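Local structure of probable dipeptidase (Pseudomonas aeruginosa, 3B40) at residues 135-140 / 159-164; 171-176 / 186-191; 210-215 / 231-236. The protein probably hydrolyses dipeptides as a metal-dependent enzyme of the membrane dipeptidase (peptidase M19) family. The protein carries 11 engineered substitutions. One frame throughout, in Å; residues are numbered along the deposited sequence.

How the contacts relate
The three contacts follow one another along the chain, two at the parallel sheet, consistent with a TIM barrel, and one in the loop between them. Contact 1 and contact 3, with centres about 10 Å apart, lie on the same sheet and meet directly where Phe161 O lies 2.7 Å from Asp210 N, a probable hydrogen bond. Contact 2 has its centre about 16 Å from that of contact 1 and about 14 Å from that of contact 3. It reaches contact 3 through another probable bond, Arg176 NH1 to Gln213 OE1 at 2.7 Å. A cadmium ion lies about 13 Å from the side chain of Val231, while the metal ligands seen, such as Glu17 and Glu20, lie outside all six segments.

Contact 1 of 3, residues 135-140 / 159-164. Engineered in segment 159-164: Ser164 (natural residue Asn).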
loop_
_atom_site.group_PDB
_atom_site.type_symbol
_atom_site.label_atom_id
_atom_site.label_comp_id
_atom_site.label_asym_id
_atom_site.label_seq_id
_atom_site.Cartn_x
_atom_site.Cartn_y
_atom_site.Cartn_z
ATOM N N MET A 135 11.448 6.617 -0.169
ATOM C CA MET A 135 11.585 5.797 1.022
ATOM C C MET A 135 10.370 6.106 1.854
ATOM O O MET A 135 10.183 7.242 2.276
ATOM C CB MET A 135 12.814 6.175 1.842
ATOM C CG MET A 135 13.023 5.270 3.079
ATOM S SD MET A 135 14.601 5.539 4.007
ATOM C CE MET A 135 15.768 5.015 2.736
ATOM N N SER A 136 9.538 5.095 2.077
ATOM C CA SER A 136 8.341 5.305 2.902
ATOM C C SER A 136 8.501 4.443 4.146
ATOM O O SER A 136 9.526 3.784 4.305
ATOM C CB SER A 136 7.069 4.972 2.121
ATOM O OG SER A 136 7.143 3.667 1.549
ATOM N N MET A 137 7.517 4.490 5.035
ATOM C CA MET A 137 7.518 3.712 6.263
ATOM C C MET A 137 6.052 3.397 6.484
ATOM O O MET A 137 5.201 4.276 6.309
ATOM C CB MET A 137 8.099 4.560 7.423
ATOM C CG MET A 137 8.201 3.857 8.769
ATOM S SD MET A 137 9.477 4.456 9.920
ATOM C CE MET A 137 8.724 5.933 10.480
ATOM N N LEU A 138 5.737 2.150 6.820
ATOM C CA LEU A 138 4.361 1.791 7.102
ATOM C C LEU A 138 4.359 0.996 8.386
ATOM O O LEU A 138 5.157 0.069 8.534
ATOM C CB LEU A 138 3.728 1.008 5.926
ATOM C CG LEU A 138 2.249 0.589 5.980
ATOM C CD1 LEU A 138 1.323 1.791 5.875
ATOM C CD2 LEU A 138 1.934 -0.377 4.826
ATOM N N ASN A 139 3.496 1.412 9.315
ATOM C CA ASN A 139 3.229 0.732 10.603
ATOM C C ASN A 139 3.982 1.348 11.796
ATOM O O ASN A 139 5.223 1.294 11.862
ATOM C CB ASN A 139 3.541 -0.753 10.520
ATOM C CG ASN A 139 2.862 -1.565 11.616
ATOM O OD1 ASN A 139 1.977 -1.078 12.330
ATOM N ND2 ASN A 139 3.240 -2.828 11.706
ATOM N N ALA A 140 3.241 1.928 12.739
ATOM C CA ALA A 140 3.864 2.516 13.940
ATOM C C ALA A 140 4.296 1.472 14.985
ATOM O O ALA A 140 5.013 1.806 15.927
ATOM C CB ALA A 140 2.914 3.526 14.578
ATOM N N ARG A 159 10.102 9.741 3.686
ATOM C CA ARG A 159 9.349 10.898 3.217
ATOM C C ARG A 159 7.819 10.740 3.276
ATOM O O ARG A 159 7.076 11.692 2.975
ATOM C CB ARG A 159 9.828 11.288 1.811
ATOM C CG ARG A 159 11.227 11.920 1.786
ATOM C CD ARG A 159 11.268 13.230 2.545
ATOM N NE ARG A 159 12.621 13.772 2.671
ATOM C CZ ARG A 159 13.499 13.499 3.641
ATOM N NH1 ARG A 159 13.232 12.642 4.625
ATOM N NH2 ARG A 159 14.681 14.091 3.603
ATOM N N MET A 160 7.359 9.553 3.703
ATOM C CA MET A 160 5.927 9.238 3.829
ATOM C C MET A 160 5.831 8.228 4.966
ATOM O O MET A 160 6.688 7.359 5.065
ATOM C CB MET A 160 5.373 8.620 2.511
ATOM C CG MET A 160 3.828 8.279 2.506
ATOM S SD MET A 160 2.932 7.942 0.909
ATOM C CE MET A 160 3.813 6.531 0.242
ATOM N N PHE A 161 4.807 8.366 5.818
ATOM C CA PHE A 161 4.578 7.491 6.974
ATOM C C PHE A 161 3.091 7.117 7.071
ATOM O O PHE A 161 2.191 7.995 7.083
ATOM C CB PHE A 161 5.033 8.197 8.280
ATOM C CG PHE A 161 4.771 7.394 9.542
ATOM C CD1 PHE A 161 3.692 7.692 10.369
ATOM C CD2 PHE A 161 5.594 6.339 9.884
ATOM C CE1 PHE A 161 3.442 6.938 11.545
ATOM C CE2 PHE A 161 5.347 5.589 11.051
ATOM C CZ PHE A 161 4.282 5.877 11.863
ATOM N N GLY A 162 2.839 5.822 7.081
ATOM C CA GLY A 162 1.497 5.306 7.361
ATOM C C GLY A 162 1.493 4.717 8.745
ATOM O O GLY A 162 2.361 3.931 9.090
ATOM N N PHE A 163 0.550 5.134 9.567
ATOM C CA PHE A 163 0.449 4.629 10.932
ATOM C C PHE A 163 0.161 3.156 11.028
ATOM O O PHE A 163 0.523 2.508 12.027
ATOM C CB PHE A 163 -0.723 5.319 11.616
ATOM C CG PHE A 163 -0.441 6.736 12.033
ATOM C CD1 PHE A 163 -0.272 7.029 13.366
ATOM C CD2 PHE A 163 -0.405 7.782 11.090
ATOM C CE1 PHE A 163 -0.031 8.349 13.784
ATOM C CE2 PHE A 163 -0.147 9.083 11.495
ATOM C CZ PHE A 163 0.016 9.373 12.850
ATOM N N SER A 164 -0.560 2.622 10.044
ATOM C CA SER A 164 -1.156 1.307 10.233
ATOM C C SER A 164 -0.751 0.281 9.237
ATOM O O SER A 164 -0.356 0.603 8.131
ATOM C CB SER A 164 -2.685 1.387 10.221
ATOM O OG SER A 164 -3.166 2.236 11.241
#
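Met137 and Leu138 lie beside Phe161 and Gly162 where strands 135-138 and 160-162 run parallel, their axes 4.7 Å apart at closest approach and 14° from exact alignment. Backbone bonds run the length of the pair, from Met135 to Ala140. Arg159 N gives to Met135 O, Gly162 N to Met137 O and Asn139 N to Gly162 O, whereas the bond from Met137 N to Met160 O is weak. Past the Asn139-Gly162 bond, Ala140 N reaches Phe163 O at 2.9 Å, coming from well above the carbonyl plane as both chains leave the sheet.

Among the side chains, Met137 and Phe161 share one face. Both first torsions are near 180°, which sends the two groups out to that face, where they cross at an oblique angle; Met137 CG then lies in the plane of the ring at its edge, and a bend at chi3 (76°) turns Met137 CE back to within 3.2 Å of Phe161 CD2, a tight approach. The sulfur makes a Met-aromatic contact from the edge, with Met137 SD 5.5 Å from the centroid of the Phe161 ring. Farther round the rim, Ala140 CB stands 3.8 Å from Phe161 CZ.

Leu138 uses the other face. Its CD1 lies over Gly162, 3.8 Å from Gly162 CA, where no side chain intervenes, and also presses on the carbonyl oxygen of Ser164, an engineered residue. Asn139 ND2 gives to Gly69 O.

With helix 148-155 joining the two strands, this is a beta-alpha-beta unit of parallel strands, the repeating element of a TIM barrel, consistent with the family's clan.

Contact 2 of 3, residues 171-176 / 186-191; sequences WADSSR and DALGGL. Engineered in segment 171-176: Ala172 (natural residue Ser).
Asp173 has the largest share of this contact, directing its carboxylate into the type I turn from Asp186 to Gly189. Direct hydrogen bonds come first. Asp173 OD1 accepts from Leu188 N at 2.8 Å on its syn lone pair, the side facing the other oxygen. Asp173 OD2 takes Gly190 N at 2.9 Å, a donor that arrives from above the carboxylate plane rather than within it. The chi1 of -61° sets CG beside the residue's own backbone N, a pose that lets the carboxylate meet the turn while that N gives a separate bond to Gly190 O. The turn closes on itself through Gly189 N and Asp186 O, and Gly190 has a positive phi, unusual for residues other than glycine.

Water supplies the second kind of link. One molecule donates both to Asp173 OD2, at 2.7 Å, and to Asp186 OD1, at 2.6 Å; it probably eases the proximity of these two acids, with Asp173 OD2 only 4.5 Å from Asp186 OD1. A second water donates to Ser174 O and accepts from Asp186 N, tying the backbones together just beyond Asp173.

Apolar packing is lighter. Leu188 leans its CD1 against the backbone of Ala172, an engineered residue, with the carboxylate of Asp173 passing obliquely by Leu188 CB and CG. Ala172 CB in turn touches Leu191 CD2 at 3.8 Å.

Both segments belong to the long loop that links strand 160-162 to helix 193-205. Trp171 and Leu191 pack on that helix at Ala198 and Val199, while Gln221 of helix 216-225 holds Gly189 O and Leu191 N. Backbone bonds between Asp173 and Ser215 and between Ser175 and Gln213 join this loop to the one after strand 208-210.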
loop_
_atom_site.group_PDB
_atom_site.type_symbol
_atom_site.label_atom_id
_atom_site.label_comp_id
_atom_site.label_asym_id
_atom_site.label_seq_id
_atom_site.Cartn_x
_atom_site.Cartn_y
_atom_site.Cartn_z
ATOM N N TRP A 171 -0.465 3.648 18.501
ATOM C CA TRP A 171 -0.657 4.988 17.906
ATOM C C TRP A 171 -2.003 5.149 17.183
ATOM O O TRP A 171 -2.593 6.227 17.183
ATOM C CB TRP A 171 0.470 5.247 16.900
ATOM C CG TRP A 171 1.820 5.511 17.516
ATOM C CD1 TRP A 171 2.256 5.112 18.759
ATOM C CD2 TRP A 171 2.901 6.271 16.941
ATOM N NE1 TRP A 171 3.558 5.547 18.968
ATOM C CE2 TRP A 171 3.976 6.252 17.867
ATOM C CE3 TRP A 171 3.076 6.933 15.724
ATOM C CZ2 TRP A 171 5.206 6.892 17.614
ATOM C CZ3 TRP A 171 4.297 7.562 15.470
ATOM C CH2 TRP A 171 5.342 7.539 16.412
ATOM N N ALA A 172 -2.462 4.080 16.537
ATOM C CA ALA A 172 -3.656 4.151 15.699
ATOM C C ALA A 172 -4.342 2.793 15.647
ATOM O O ALA A 172 -3.657 1.755 15.581
ATOM C CB ALA A 172 -3.243 4.559 14.283
ATOM N N ASP A 173 -5.675 2.803 15.624
ATOM C CA ASP A 173 -6.474 1.586 15.333
ATOM C C ASP A 173 -6.388 1.210 13.847
ATOM O O ASP A 173 -6.365 2.079 12.974
ATOM C CB ASP A 173 -7.958 1.763 15.673
ATOM C CG ASP A 173 -8.220 2.057 17.161
ATOM O OD1 ASP A 173 -7.415 1.663 18.040
ATOM O OD2 ASP A 173 -9.261 2.698 17.448
ATOM N N SER A 174 -6.431 -0.086 13.566
ATOM C CA SER A 174 -6.379 -0.536 12.195
ATOM C C SER A 174 -7.806 -0.751 11.663
ATOM O O SER A 174 -8.734 -0.960 12.434
ATOM C CB SER A 174 -5.547 -1.816 12.099
ATOM O OG SER A 174 -5.637 -2.400 10.802
ATOM N N SER A 175 -7.977 -0.702 10.351
ATOM C CA SER A 175 -9.241 -1.125 9.752
ATOM C C SER A 175 -9.386 -2.656 9.823
ATOM O O SER A 175 -10.477 -3.206 9.634
ATOM C CB SER A 175 -9.335 -0.627 8.310
ATOM O OG SER A 175 -8.329 -1.203 7.453
ATOM N N ARG A 176 -8.274 -3.343 10.101
ATOM C CA ARG A 176 -8.262 -4.814 10.148
ATOM C C ARG A 176 -7.637 -5.278 11.442
ATOM O O ARG A 176 -6.474 -5.727 11.441
ATOM C CB ARG A 176 -7.500 -5.379 8.946
ATOM C CG ARG A 176 -8.304 -5.292 7.641
ATOM C CD ARG A 176 -7.538 -5.962 6.509
ATOM N NE ARG A 176 -6.363 -5.180 6.105
ATOM C CZ ARG A 176 -5.556 -5.502 5.093
ATOM N NH1 ARG A 176 -4.510 -4.720 4.795
ATOM N NH2 ARG A 176 -5.789 -6.612 4.382
ATOM N N ASP A 186 -11.582 -0.737 16.905
ATOM C CA ASP A 186 -11.586 0.634 17.386
ATOM C C ASP A 186 -11.151 0.788 18.860
ATOM O O ASP A 186 -11.702 1.611 19.548
ATOM C CB ASP A 186 -12.963 1.277 17.178
ATOM C CG ASP A 186 -13.466 1.160 15.747
ATOM O OD1 ASP A 186 -12.773 1.649 14.820
ATOM O OD2 ASP A 186 -14.569 0.609 15.561
ATOM N N ALA A 187 -10.133 0.038 19.300
ATOM C CA ALA A 187 -9.687 0.008 20.701
ATOM C C ALA A 187 -9.354 1.384 21.270
ATOM O O ALA A 187 -9.726 1.710 22.398
ATOM C CB ALA A 187 -8.483 -0.946 20.870
ATOM N N LEU A 188 -8.628 2.180 20.489
ATOM C CA LEU A 188 -8.281 3.552 20.854
ATOM C C LEU A 188 -9.368 4.595 20.627
ATOM O O LEU A 188 -9.220 5.751 21.071
ATOM C CB LEU A 188 -7.023 3.995 20.063
ATOM C CG LEU A 188 -5.735 3.201 20.365
ATOM C CD1 LEU A 188 -4.623 3.663 19.435
ATOM C CD2 LEU A 188 -5.343 3.362 21.862
ATOM N N GLY A 189 -10.409 4.251 19.867
ATOM C CA GLY A 189 -11.307 5.285 19.328
ATOM C C GLY A 189 -10.720 6.132 18.188
ATOM O O GLY A 189 -11.177 7.255 17.922
ATOM N N GLY A 190 -9.731 5.587 17.483
ATOM C CA GLY A 190 -9.074 6.309 16.370
ATOM C C GLY A 190 -7.587 6.362 16.660
ATOM O O GLY A 190 -6.924 5.317 16.629
ATOM N N LEU A 191 -7.089 7.561 16.994
ATOM C CA LEU A 191 -5.715 7.762 17.496
ATOM C C LEU A 191 -5.582 7.854 19.038
ATOM O O LEU A 191 -6.470 8.378 19.718
ATOM C CB LEU A 191 -5.117 9.018 16.891
ATOM C CG LEU A 191 -5.178 9.156 15.361
ATOM C CD1 LEU A 191 -4.751 10.537 15.013
ATOM C CD2 LEU A 191 -4.257 8.161 14.680
HETATM O O HOH W 1 -10.854 3.397 15.342
HETATM O O HOH W 2 -9.638 -1.322 15.089
#

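Contact 3 of 3, residues 210-215 / 231-236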
loop_
_atom_site.group_PDB
_atom_site.type_symbol
_atom_site.label_atom_id
_atom_site.label_comp_id
_atom_site.label_asym_id
_atom_site.label_seq_id
_atom_site.Cartn_x
_atom_site.Cartn_y
_atom_site.Cartn_z
ATOM N N ASP A 210 0.184 8.958 5.522
ATOM C CA ASP A 210 -0.483 7.922 4.712
ATOM C C ASP A 210 -1.590 7.246 5.540
ATOM O O ASP A 210 -1.316 6.700 6.612
ATOM C CB ASP A 210 0.566 6.907 4.244
ATOM C CG ASP A 210 -0.019 5.747 3.436
ATOM O OD1 ASP A 210 -1.216 5.767 3.053
ATOM O OD2 ASP A 210 0.759 4.796 3.193
ATOM N N VAL A 211 -2.836 7.329 5.061
ATOM C CA VAL A 211 -3.951 6.804 5.801
ATOM C C VAL A 211 -4.428 5.412 5.354
ATOM O O VAL A 211 -5.337 4.876 5.962
ATOM C CB VAL A 211 -5.161 7.803 5.845
ATOM C CG1 VAL A 211 -4.701 9.155 6.416
ATOM C CG2 VAL A 211 -5.762 7.959 4.461
ATOM N N SER A 212 -3.820 4.823 4.325
ATOM C CA SER A 212 -4.208 3.458 3.922
ATOM C C SER A 212 -3.935 2.522 5.106
ATOM O O SER A 212 -2.894 2.664 5.730
ATOM C CB SER A 212 -3.429 2.994 2.684
ATOM O OG SER A 212 -3.937 3.617 1.512
ATOM N N GLN A 213 -4.890 1.623 5.413
ATOM C CA GLN A 213 -4.796 0.593 6.481
ATOM C C GLN A 213 -5.366 1.042 7.852
ATOM O O GLN A 213 -5.677 0.212 8.709
ATOM C CB GLN A 213 -3.368 0.046 6.654
ATOM C CG GLN A 213 -2.635 -0.523 5.372
ATOM C CD GLN A 213 -2.676 -2.023 5.205
ATOM O OE1 GLN A 213 -3.246 -2.742 6.030
ATOM N NE2 GLN A 213 -2.041 -2.532 4.105
ATOM N N MET A 214 -5.456 2.356 8.057
ATOM C CA MET A 214 -5.941 2.964 9.292
ATOM C C MET A 214 -7.463 2.804 9.405
ATOM O O MET A 214 -8.159 2.862 8.404
ATOM C CB MET A 214 -5.604 4.473 9.272
ATOM C CG MET A 214 -4.081 4.780 9.452
ATOM S SD MET A 214 -3.598 6.545 9.494
ATOM C CE MET A 214 -4.046 7.037 11.141
ATOM N N SER A 215 -7.981 2.640 10.624
ATOM C CA SER A 215 -9.425 2.626 10.870
ATOM C C SER A 215 -10.070 3.950 10.393
ATOM O O SER A 215 -9.370 4.975 10.177
ATOM C CB SER A 215 -9.703 2.390 12.366
ATOM O OG SER A 215 -9.573 3.598 13.073
ATOM N N VAL A 231 -2.495 11.317 2.138
ATOM C CA VAL A 231 -2.533 10.399 1.020
ATOM C C VAL A 231 -3.036 9.040 1.501
ATOM O O VAL A 231 -2.852 8.671 2.662
ATOM C CB VAL A 231 -1.085 10.320 0.367
ATOM C CG1 VAL A 231 -0.920 9.125 -0.529
ATOM C CG2 VAL A 231 -0.769 11.680 -0.404
ATOM N N ALA A 232 -3.711 8.309 0.629
ATOM C CA ALA A 232 -3.931 6.906 0.849
ATOM C C ALA A 232 -3.054 6.189 -0.202
ATOM O O ALA A 232 -3.412 6.177 -1.381
ATOM C CB ALA A 232 -5.416 6.561 0.652
ATOM N N SER A 233 -1.937 5.604 0.236
ATOM C CA SER A 233 -0.910 5.105 -0.676
ATOM C C SER A 233 -1.329 3.801 -1.408
ATOM O O SER A 233 -0.784 3.481 -2.463
ATOM C CB SER A 233 0.405 4.902 0.085
ATOM O OG SER A 233 0.269 3.793 0.968
ATOM N N HIS A 234 -2.307 3.071 -0.851
ATOM C CA HIS A 234 -2.853 1.877 -1.501
ATOM C C HIS A 234 -4.219 1.566 -0.928
ATOM O O HIS A 234 -4.314 0.839 0.094
ATOM C CB HIS A 234 -1.906 0.656 -1.373
ATOM C CG HIS A 234 -1.492 0.311 0.039
ATOM N ND1 HIS A 234 -1.057 1.249 0.947
ATOM C CD2 HIS A 234 -1.381 -0.888 0.668
ATOM C CE1 HIS A 234 -0.714 0.653 2.080
ATOM N NE2 HIS A 234 -0.886 -0.646 1.932
ATOM N N SER A 235 -5.255 2.128 -1.555
ATOM C CA SER A 235 -6.662 1.916 -1.136
ATOM C C SER A 235 -7.587 1.783 -2.359
ATOM O O SER A 235 -7.239 2.271 -3.427
ATOM C CB SER A 235 -7.128 3.085 -0.252
ATOM O OG SER A 235 -6.561 3.013 1.058
ATOM N N ALA A 236 -8.740 1.116 -2.215
ATOM C CA ALA A 236 -9.774 1.038 -3.277
ATOM C C ALA A 236 -11.140 1.465 -2.670
ATOM O O ALA A 236 -11.248 1.539 -1.423
ATOM C CB ALA A 236 -9.848 -0.393 -3.862
#
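Asp210 and Ser233 meet through both carboxylate oxygens: Ser233 OG gives a very short bond to OD2 of Asp210, 2.5 Å long, and Ser233 N gives to OD1 at 2.9 Å. Ser212 N reaches the same OD1 from the opposite face of the carboxylate, closing an Asx turn; OD1 is thus gripped from both faces while OD2 is held by Ser233 OG, which limits rotation of the carboxylate. Ser233 OG also accepts from His234 ND1, while the far nitrogen of that ring, His234 NE2, takes a nearly straight bond from Gln213 NE2 at 3.1 Å; amide and ring planes stand 52° apart. Arg176 holds the other end of this amide at OE1.

A second cluster centres on Ser212 OG, placed beside its own N by a chi1 of -76°. It accepts from His234 N and shares a hydrogen bond with Ser235 OG. The backbones are joined by Val211 N to Val231 O at 2.7 Å.

Packing is slight: Ser212 CB rests obliquely by the His234 ring, and Val211 CG2 lies 4.1 Å from Ala232 CB. Strand 208-210 lies between strands 160-162 and 230-235 in the parallel sheet, and Val211 packs against helices 216-225 and 249-257.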